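Regulatory protein SWI6 (Saccharomyces cerevisiae, PDB 1SW6) acts with SWI4 in SBF and with MBP1 in MBF to drive cell-cycle-dependent transcription, the part described here being its ankyrin-repeat domain. Local coordinates at residues 174-188 / 217-231. Numbering follows the deposited sequence.
Sequences SVNNYDSGTFEALLD and CSAAAKYYLDILMGW
The carbonyl of Ser-174 takes the phenol proton of Tyr-224, OH to O 2.7 Å, with the hydroxyl in the carbonyl plane; the phenol oxygen of Tyr-224 in turn receives a weak bond from the amide of Tyr-178. Val-175 sets CG1 against SG of Cys-217, which forms a disulfide with Cys-217 of the second subunit. The Tyr-178 side chain fits as a knob among Ala-219, Ala-220, Tyr-223 and Tyr-224. CA of Ala-220 lies over one face of its ring, 4.0 Å from the centroid. Tyr-178 CD1 presses on the face of Tyr-223, 3.2 Å from Tyr-223 CG. These residues join ANK 2 to ANK 3, neighbouring repeats of the ankyrin fold, and helices 183-188 and 218-231 cross at -46°. Gly-181, in a Schellman motif, has its carbonyl weakly bonded to a water that also meets the Tyr-223 hydroxyl and accepts from the Glu-184 amide. Phe-183, its ring swung away from the backbone N (chi1 -166°), offers a face to the edge of Tyr-224, whose CD2 lies over the ring centre. CB of Glu-184 meets CG2 of Ile-227 at 3.6 Å, and its carboxylate pairs with Lys-234. Leu-187 lays CB over the five-membered ring of Trp-231, and Asp-188 OD1, also salt-bridged to Arg-238, accepts a nearly straight bond from Trp-231 NE1 (2.8 Å, 172°). A phenylalanine in place of Trp-231 would probably leave Asp-188 OD1 without its indole donor.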
ATOM      1  N   SER A 174       6.436   6.895   4.361  1.00 34.16           N
ATOM      2  CA  SER A 174       5.163   7.552   4.034  1.00 33.72           C
ATOM      3  C   SER A 174       5.167   8.944   4.686  1.00 33.60           C
ATOM      4  O   SER A 174       5.907   9.181   5.652  1.00 31.69           O
ATOM      5  CB  SER A 174       3.974   6.732   4.543  1.00 34.44           C
ATOM      6  OG  SER A 174       3.865   6.798   5.948  1.00 36.72           O
ATOM      7  N   VAL A 175       4.362   9.865   4.157  1.00 32.78           N
ATOM      8  CA  VAL A 175       4.330  11.221   4.702  1.00 33.49           C
ATOM      9  C   VAL A 175       3.366  11.351   5.853  1.00 33.38           C
ATOM     10  O   VAL A 175       3.280  12.404   6.482  1.00 35.36           O
ATOM     11  CB  VAL A 175       3.914  12.274   3.652  1.00 34.83           C
ATOM     12  CG1 VAL A 175       4.786  12.158   2.419  1.00 34.55           C
ATOM     13  CG2 VAL A 175       2.437  12.122   3.319  1.00 33.21           C
ATOM     14  N   ASN A 176       2.645  10.275   6.127  1.00 33.59           N
ATOM     15  CA  ASN A 176       1.643  10.259   7.183  1.00 34.05           C
ATOM     16  C   ASN A 176       2.067  10.763   8.560  1.00 34.36           C
ATOM     17  O   ASN A 176       1.323  11.503   9.202  1.00 32.35           O
ATOM     18  CB  ASN A 176       1.067   8.850   7.302  1.00 34.19           C
ATOM     19  CG  ASN A 176       0.319   8.431   6.054  1.00 34.73           C
ATOM     20  OD1 ASN A 176       0.864   8.502   4.947  1.00 37.37           O
ATOM     21  ND2 ASN A 176      -0.932   7.995   6.219  1.00 34.25           N
ATOM     22  N   ASN A 177       3.247  10.362   9.027  1.00 34.44           N
ATOM     23  CA  ASN A 177       3.697  10.790  10.345  1.00 34.99           C
ATOM     24  C   ASN A 177       4.150  12.246  10.388  1.00 34.58           C
ATOM     25  O   ASN A 177       4.120  12.880  11.434  1.00 35.94           O
ATOM     26  CB  ASN A 177       4.776   9.841  10.849  1.00 34.63           C
ATOM     27  CG  ASN A 177       4.181   8.570  11.443  1.00 34.36           C
ATOM     28  OD1 ASN A 177       3.809   8.553  12.601  1.00 35.37           O
ATOM     29  ND2 ASN A 177       4.064   7.521  10.641  1.00 32.94           N
ATOM     30  N   TYR A 178       4.549  12.780   9.242  1.00 34.18           N
ATOM     31  CA  TYR A 178       4.951  14.180   9.160  1.00 35.58           C
ATOM     32  C   TYR A 178       3.669  15.034   9.131  1.00 35.49           C
ATOM     33  O   TYR A 178       3.498  15.958   9.920  1.00 36.22           O
ATOM     34  CB  TYR A 178       5.783  14.394   7.894  1.00 35.26           C
ATOM     35  CG  TYR A 178       5.956  15.835   7.463  1.00 36.33           C
ATOM     36  CD1 TYR A 178       6.576  16.769   8.286  1.00 37.02           C
ATOM     37  CD2 TYR A 178       5.529  16.251   6.212  1.00 36.22           C
ATOM     38  CE1 TYR A 178       6.767  18.086   7.865  1.00 36.72           C
ATOM     39  CE2 TYR A 178       5.716  17.558   5.783  1.00 37.40           C
ATOM     40  CZ  TYR A 178       6.333  18.468   6.611  1.00 37.46           C
ATOM     41  OH  TYR A 178       6.502  19.757   6.173  1.00 37.21           O
ATOM     42  N   ASP A 179       2.754  14.701   8.231  1.00 36.99           N
ATOM     43  CA  ASP A 179       1.502  15.440   8.125  1.00 38.33           C
ATOM     44  C   ASP A 179       0.758  15.454   9.447  1.00 38.39           C
ATOM     45  O   ASP A 179       0.170  16.468   9.824  1.00 37.66           O
ATOM     46  CB  ASP A 179       0.604  14.825   7.051  1.00 38.88           C
ATOM     47  CG  ASP A 179       1.123  15.071   5.644  1.00 39.01           C
ATOM     48  OD1 ASP A 179       2.139  15.782   5.494  1.00 40.70           O
ATOM     49  OD2 ASP A 179       0.511  14.556   4.685  1.00 41.20           O
ATOM     50  N   SER A 180       0.804  14.333  10.159  1.00 38.91           N
ATOM     51  CA  SER A 180       0.108  14.213  11.434  1.00 39.13           C
ATOM     52  C   SER A 180       0.926  14.689  12.629  1.00 39.24           C
ATOM     53  O   SER A 180       0.409  14.766  13.738  1.00 38.82           O
ATOM     54  CB  SER A 180      -0.327  12.762  11.659  1.00 39.72           C
ATOM     55  OG  SER A 180      -1.085  12.285  10.561  1.00 42.07           O
ATOM     56  N   GLY A 181       2.200  15.005  12.406  1.00 39.45           N
ATOM     57  CA  GLY A 181       3.045  15.473  13.493  1.00 39.13           C
ATOM     58  C   GLY A 181       3.155  14.497  14.653  1.00 38.46           C
ATOM     59  O   GLY A 181       3.269  14.908  15.804  1.00 38.33           O
ATOM     60  N   THR A 182       3.120  13.202  14.356  1.00 37.63           N
ATOM     61  CA  THR A 182       3.214  12.184  15.400  1.00 37.58           C
ATOM     62  C   THR A 182       4.581  11.519  15.484  1.00 36.18           C
ATOM     63  O   THR A 182       4.835  10.748  16.404  1.00 36.09           O
ATOM     64  CB  THR A 182       2.174  11.050  15.185  1.00 38.38           C
ATOM     65  OG1 THR A 182       2.218  10.615  13.819  1.00 37.21           O
ATOM     66  CG2 THR A 182       0.766  11.531  15.527  1.00 38.65           C
ATOM     67  N   PHE A 183       5.464  11.815  14.535  1.00 35.62           N
ATOM     68  CA  PHE A 183       6.778  11.172  14.514  1.00 34.62           C
ATOM     69  C   PHE A 183       7.606  11.228  15.792  1.00 35.09           C
ATOM     70  O   PHE A 183       8.095  10.192  16.252  1.00 35.30           O
ATOM     71  CB  PHE A 183       7.624  11.702  13.356  1.00 32.74           C
ATOM     72  CG  PHE A 183       8.835  10.859  13.064  1.00 32.64           C
ATOM     73  CD1 PHE A 183       8.696   9.520  12.690  1.00 31.74           C
ATOM     74  CD2 PHE A 183      10.111  11.397  13.153  1.00 31.20           C
ATOM     75  CE1 PHE A 183       9.814   8.733  12.406  1.00 30.17           C
ATOM     76  CE2 PHE A 183      11.238  10.615  12.871  1.00 27.80           C
ATOM     77  CZ  PHE A 183      11.085   9.281  12.496  1.00 30.04           C
ATOM     78  N   GLU A 184       7.783  12.415  16.366  1.00 34.56           N
ATOM     79  CA  GLU A 184       8.592  12.518  17.568  1.00 35.57           C
ATOM     80  C   GLU A 184       8.010  11.709  18.713  1.00 35.03           C
ATOM     81  O   GLU A 184       8.754  11.050  19.444  1.00 33.03           O
ATOM     82  CB  GLU A 184       8.787  13.981  17.983  1.00 37.57           C
ATOM     83  CG  GLU A 184       9.704  14.143  19.205  1.00 41.87           C
ATOM     84  CD  GLU A 184      10.385  15.508  19.267  1.00 44.53           C
ATOM     85  OE1 GLU A 184       9.920  16.448  18.590  1.00 44.90           O
ATOM     86  OE2 GLU A 184      11.387  15.643  19.997  1.00 46.68           O
ATOM     87  N   ALA A 185       6.686  11.742  18.869  1.00 33.75           N
ATOM     88  CA  ALA A 185       6.044  10.972  19.933  1.00 31.22           C
ATOM     89  C   ALA A 185       6.173   9.482  19.616  1.00 30.94           C
ATOM     90  O   ALA A 185       6.309   8.651  20.520  1.00 29.69           O
ATOM     91  CB  ALA A 185       4.562  11.357  20.054  1.00 32.62           C
ATOM     92  N   LEU A 186       6.133   9.145  18.331  1.00 29.90           N
ATOM     93  CA  LEU A 186       6.263   7.740  17.910  1.00 30.83           C
ATOM     94  C   LEU A 186       7.608   7.115  18.330  1.00 29.89           C
ATOM     95  O   LEU A 186       7.691   5.930  18.655  1.00 31.17           O
ATOM     96  CB  LEU A 186       6.123   7.634  16.394  1.00 29.15           C
ATOM     97  CG  LEU A 186       6.111   6.222  15.802  1.00 30.02           C
ATOM     98  CD1 LEU A 186       4.838   5.490  16.217  1.00 28.76           C
ATOM     99  CD2 LEU A 186       6.181   6.322  14.277  1.00 30.25           C
ATOM    100  N   LEU A 187       8.664   7.913  18.316  1.00 30.06           N
ATOM    101  CA  LEU A 187       9.971   7.404  18.687  1.00 31.27           C
ATOM    102  C   LEU A 187      10.009   6.920  20.139  1.00 30.57           C
ATOM    103  O   LEU A 187      10.765   6.011  20.462  1.00 32.05           O
ATOM    104  CB  LEU A 187      11.042   8.477  18.436  1.00 30.95           C
ATOM    105  CG  LEU A 187      11.258   8.786  16.944  1.00 31.53           C
ATOM    106  CD1 LEU A 187      12.262   9.917  16.764  1.00 32.24           C
ATOM    107  CD2 LEU A 187      11.748   7.521  16.236  1.00 31.66           C
ATOM    108  N   ASP A 188       9.199   7.509  21.018  1.00 31.72           N
ATOM    109  CA  ASP A 188       9.203   7.058  22.415  1.00 33.98           C
ATOM    110  C   ASP A 188       8.790   5.597  22.524  1.00 33.51           C
ATOM    111  O   ASP A 188       9.234   4.885  23.436  1.00 33.58           O
ATOM    112  CB  ASP A 188       8.276   7.910  23.295  1.00 34.31           C
ATOM    113  CG  ASP A 188       8.834   9.298  23.566  1.00 37.83           C
ATOM    114  OD1 ASP A 188      10.026   9.554  23.244  1.00 37.40           O
ATOM    115  OD2 ASP A 188       8.077  10.132  24.108  1.00 38.18           O
ATOM    116  N   CYS A 217       7.792  14.101  -1.134  1.00 48.78           N
ATOM    117  CA  CYS A 217       8.182  13.545   0.160  1.00 48.53           C
ATOM    118  C   CYS A 217       9.481  14.140   0.704  1.00 47.72           C
ATOM    119  O   CYS A 217       9.993  13.701   1.742  1.00 47.49           O
ATOM    120  CB  CYS A 217       8.275  12.022   0.035  1.00 49.62           C
ATOM    121  SG  CYS A 217       6.659  11.318  -0.443  1.00 51.66           S
ATOM    122  N   SER A 218       9.983  15.158   0.006  1.00 45.86           N
ATOM    123  CA  SER A 218      11.210  15.862   0.373  1.00 45.20           C
ATOM    124  C   SER A 218      11.084  16.517   1.759  1.00 43.31           C
ATOM    125  O   SER A 218      11.977  16.389   2.601  1.00 42.61           O
ATOM    126  CB  SER A 218      11.521  16.919  -0.706  1.00 47.18           C
ATOM    127  OG  SER A 218      12.524  17.835  -0.302  1.00 50.56           O
ATOM    128  N   ALA A 219       9.968  17.201   1.996  1.00 40.69           N
ATOM    129  CA  ALA A 219       9.724  17.861   3.277  1.00 38.87           C
ATOM    130  C   ALA A 219       9.661  16.852   4.426  1.00 37.33           C
ATOM    131  O   ALA A 219      10.300  17.048   5.460  1.00 36.61           O
ATOM    132  CB  ALA A 219       8.429  18.657   3.215  1.00 38.91           C
ATOM    133  N   ALA A 220       8.901  15.773   4.235  1.00 34.98           N
ATOM    134  CA  ALA A 220       8.765  14.733   5.256  1.00 34.14           C
ATOM    135  C   ALA A 220      10.113  14.147   5.674  1.00 32.82           C
ATOM    136  O   ALA A 220      10.396  14.002   6.860  1.00 32.94           O
ATOM    137  CB  ALA A 220       7.854  13.616   4.752  1.00 32.29           C
ATOM    138  N   ALA A 221      10.945  13.807   4.699  1.00 32.80           N
ATOM    139  CA  ALA A 221      12.246  13.225   5.006  1.00 33.09           C
ATOM    140  C   ALA A 221      13.153  14.191   5.766  1.00 33.09           C
ATOM    141  O   ALA A 221      13.908  13.778   6.649  1.00 34.36           O
ATOM    142  CB  ALA A 221      12.928  12.753   3.726  1.00 31.16           C
ATOM    143  N   LYS A 222      13.095  15.471   5.432  1.00 34.95           N
ATOM    144  CA  LYS A 222      13.918  16.443   6.134  1.00 35.92           C
ATOM    145  C   LYS A 222      13.437  16.444   7.583  1.00 35.63           C
ATOM    146  O   LYS A 222      14.228  16.393   8.527  1.00 34.39           O
ATOM    147  CB  LYS A 222      13.728  17.831   5.525  1.00 39.47           C
ATOM    148  CG  LYS A 222      14.521  18.959   6.204  1.00 42.30           C
ATOM    149  CD  LYS A 222      16.007  18.856   5.883  1.00 43.82           C
ATOM    150  CE  LYS A 222      16.729  20.175   6.142  1.00 45.44           C
ATOM    151  NZ  LYS A 222      16.669  20.614   7.568  1.00 47.95           N
ATOM    152  N   TYR A 223      12.122  16.490   7.742  1.00 35.08           N
ATOM    153  CA  TYR A 223      11.489  16.504   9.056  1.00 33.41           C
ATOM    154  C   TYR A 223      11.860  15.277   9.884  1.00 32.71           C
ATOM    155  O   TYR A 223      12.208  15.393  11.064  1.00 34.33           O
ATOM    156  CB  TYR A 223       9.976  16.560   8.873  1.00 33.14           C
ATOM    157  CG  TYR A 223       9.169  16.464  10.147  1.00 33.09           C
ATOM    158  CD1 TYR A 223       8.909  17.596  10.914  1.00 32.68           C
ATOM    159  CD2 TYR A 223       8.604  15.249  10.543  1.00 32.73           C
ATOM    160  CE1 TYR A 223       8.095  17.532  12.040  1.00 34.15           C
ATOM    161  CE2 TYR A 223       7.788  15.173  11.671  1.00 36.06           C
ATOM    162  CZ  TYR A 223       7.534  16.324  12.408  1.00 34.88           C
ATOM    163  OH  TYR A 223       6.665  16.276  13.469  1.00 40.21           O
ATOM    164  N   TYR A 224      11.776  14.099   9.268  1.00 31.64           N
ATOM    165  CA  TYR A 224      12.102  12.852   9.953  1.00 31.15           C
ATOM    166  C   TYR A 224      13.553  12.843  10.439  1.00 30.93           C
ATOM    167  O   TYR A 224      13.838  12.492  11.593  1.00 30.59           O
ATOM    168  CB  TYR A 224      11.842  11.659   9.015  1.00 30.22           C
ATOM    169  CG  TYR A 224      10.372  11.421   8.710  1.00 27.82           C
ATOM    170  CD1 TYR A 224       9.980  10.852   7.507  1.00 28.61           C
ATOM    171  CD2 TYR A 224       9.374  11.754   9.639  1.00 29.23           C
ATOM    172  CE1 TYR A 224       8.621  10.612   7.216  1.00 28.49           C
ATOM    173  CE2 TYR A 224       8.010  11.526   9.363  1.00 29.16           C
ATOM    174  CZ  TYR A 224       7.646  10.957   8.146  1.00 30.30           C
ATOM    175  OH  TYR A 224       6.318  10.757   7.839  1.00 30.43           O
ATOM    176  N   LEU A 225      14.460  13.249   9.562  1.00 30.40           N
ATOM    177  CA  LEU A 225      15.879  13.299   9.896  1.00 31.19           C
ATOM    178  C   LEU A 225      16.158  14.216  11.079  1.00 30.97           C
ATOM    179  O   LEU A 225      16.833  13.810  12.029  1.00 32.37           O
ATOM    180  CB  LEU A 225      16.694  13.761   8.691  1.00 28.73           C
ATOM    181  CG  LEU A 225      18.184  14.029   8.949  1.00 32.13           C
ATOM    182  CD1 LEU A 225      18.836  12.785   9.557  1.00 31.51           C
ATOM    183  CD2 LEU A 225      18.873  14.398   7.646  1.00 29.64           C
ATOM    184  N   ASP A 226      15.641  15.442  11.034  1.00 31.75           N
ATOM    185  CA  ASP A 226      15.886  16.388  12.123  1.00 32.42           C
ATOM    186  C   ASP A 226      15.222  15.967  13.429  1.00 31.60           C
ATOM    187  O   ASP A 226      15.820  16.096  14.486  1.00 32.09           O
ATOM    188  CB  ASP A 226      15.437  17.803  11.738  1.00 33.62           C
ATOM    189  CG  ASP A 226      16.275  18.400  10.616  1.00 36.96           C
ATOM    190  OD1 ASP A 226      17.455  18.004  10.461  1.00 35.49           O
ATOM    191  OD2 ASP A 226      15.761  19.275   9.890  1.00 37.89           O
ATOM    192  N   ILE A 227      13.994  15.466  13.358  1.00 32.27           N
ATOM    193  CA  ILE A 227      13.303  15.010  14.563  1.00 33.49           C
ATOM    194  C   ILE A 227      14.076  13.863  15.209  1.00 32.98           C
ATOM    195  O   ILE A 227      14.201  13.802  16.426  1.00 32.38           O
ATOM    196  CB  ILE A 227      11.860  14.504  14.264  1.00 34.86           C
ATOM    197  CG1 ILE A 227      10.933  15.685  13.977  1.00 34.90           C
ATOM    198  CG2 ILE A 227      11.326  13.703  15.444  1.00 34.49           C
ATOM    199  CD1 ILE A 227      10.856  16.682  15.112  1.00 33.66           C
ATOM    200  N   LEU A 228      14.593  12.948  14.389  1.00 32.15           N
ATOM    201  CA  LEU A 228      15.355  11.817  14.909  1.00 29.58           C
ATOM    202  C   LEU A 228      16.617  12.282  15.658  1.00 30.29           C
ATOM    203  O   LEU A 228      16.900  11.809  16.765  1.00 27.35           O
ATOM    204  CB  LEU A 228      15.750  10.876  13.761  1.00 30.85           C
ATOM    205  CG  LEU A 228      16.651   9.684  14.118  1.00 31.99           C
ATOM    206  CD1 LEU A 228      16.109   8.977  15.345  1.00 34.36           C
ATOM    207  CD2 LEU A 228      16.726   8.715  12.953  1.00 34.06           C
ATOM    208  N   MET A 229      17.374  13.197  15.054  1.00 30.56           N
ATOM    209  CA  MET A 229      18.589  13.699  15.698  1.00 31.14           C
ATOM    210  C   MET A 229      18.244  14.452  16.992  1.00 32.26           C
ATOM    211  O   MET A 229      18.865  14.231  18.031  1.00 32.28           O
ATOM    212  CB  MET A 229      19.371  14.600  14.743  1.00 30.38           C
ATOM    213  CG  MET A 229      19.952  13.872  13.526  1.00 30.52           C
ATOM    214  SD  MET A 229      21.064  12.500  13.981  1.00 34.36           S
ATOM    215  CE  MET A 229      22.442  13.448  14.669  1.00 32.70           C
ATOM    216  N   GLY A 230      17.244  15.330  16.935  1.00 32.85           N
ATOM    217  CA  GLY A 230      16.847  16.052  18.131  1.00 31.50           C
ATOM    218  C   GLY A 230      16.390  15.105  19.235  1.00 32.62           C
ATOM    219  O   GLY A 230      16.720  15.298  20.414  1.00 31.87           O
ATOM    220  N   TRP A 231      15.639  14.071  18.858  1.00 32.92           N
ATOM    221  CA  TRP A 231      15.128  13.094  19.826  1.00 33.16           C
ATOM    222  C   TRP A 231      16.268  12.400  20.567  1.00 34.33           C
ATOM    223  O   TRP A 231      16.200  12.198  21.784  1.00 32.80           O
ATOM    224  CB  TRP A 231      14.272  12.028  19.123  1.00 31.40           C
ATOM    225  CG  TRP A 231      13.627  11.027  20.079  1.00 30.41           C
ATOM    226  CD1 TRP A 231      12.411  11.144  20.700  1.00 30.05           C
ATOM    227  CD2 TRP A 231      14.180   9.782  20.517  1.00 29.20           C
ATOM    228  NE1 TRP A 231      12.178  10.043  21.495  1.00 30.01           N
ATOM    229  CE2 TRP A 231      13.249   9.194  21.401  1.00 28.78           C
ATOM    230  CE3 TRP A 231      15.376   9.101  20.248  1.00 30.67           C
ATOM    231  CZ2 TRP A 231      13.474   7.957  22.018  1.00 30.22           C
ATOM    232  CZ3 TRP A 231      15.601   7.867  20.860  1.00 31.49           C
ATOM    233  CH2 TRP A 231      14.651   7.311  21.738  1.00 31.20           C
TER
HETATM  234  O   HOH W   1       6.440  14.966  15.805  1.00 43.21           O
HETATM  235  O   HOH W   2      13.381  16.104  18.026  1.00 36.57           O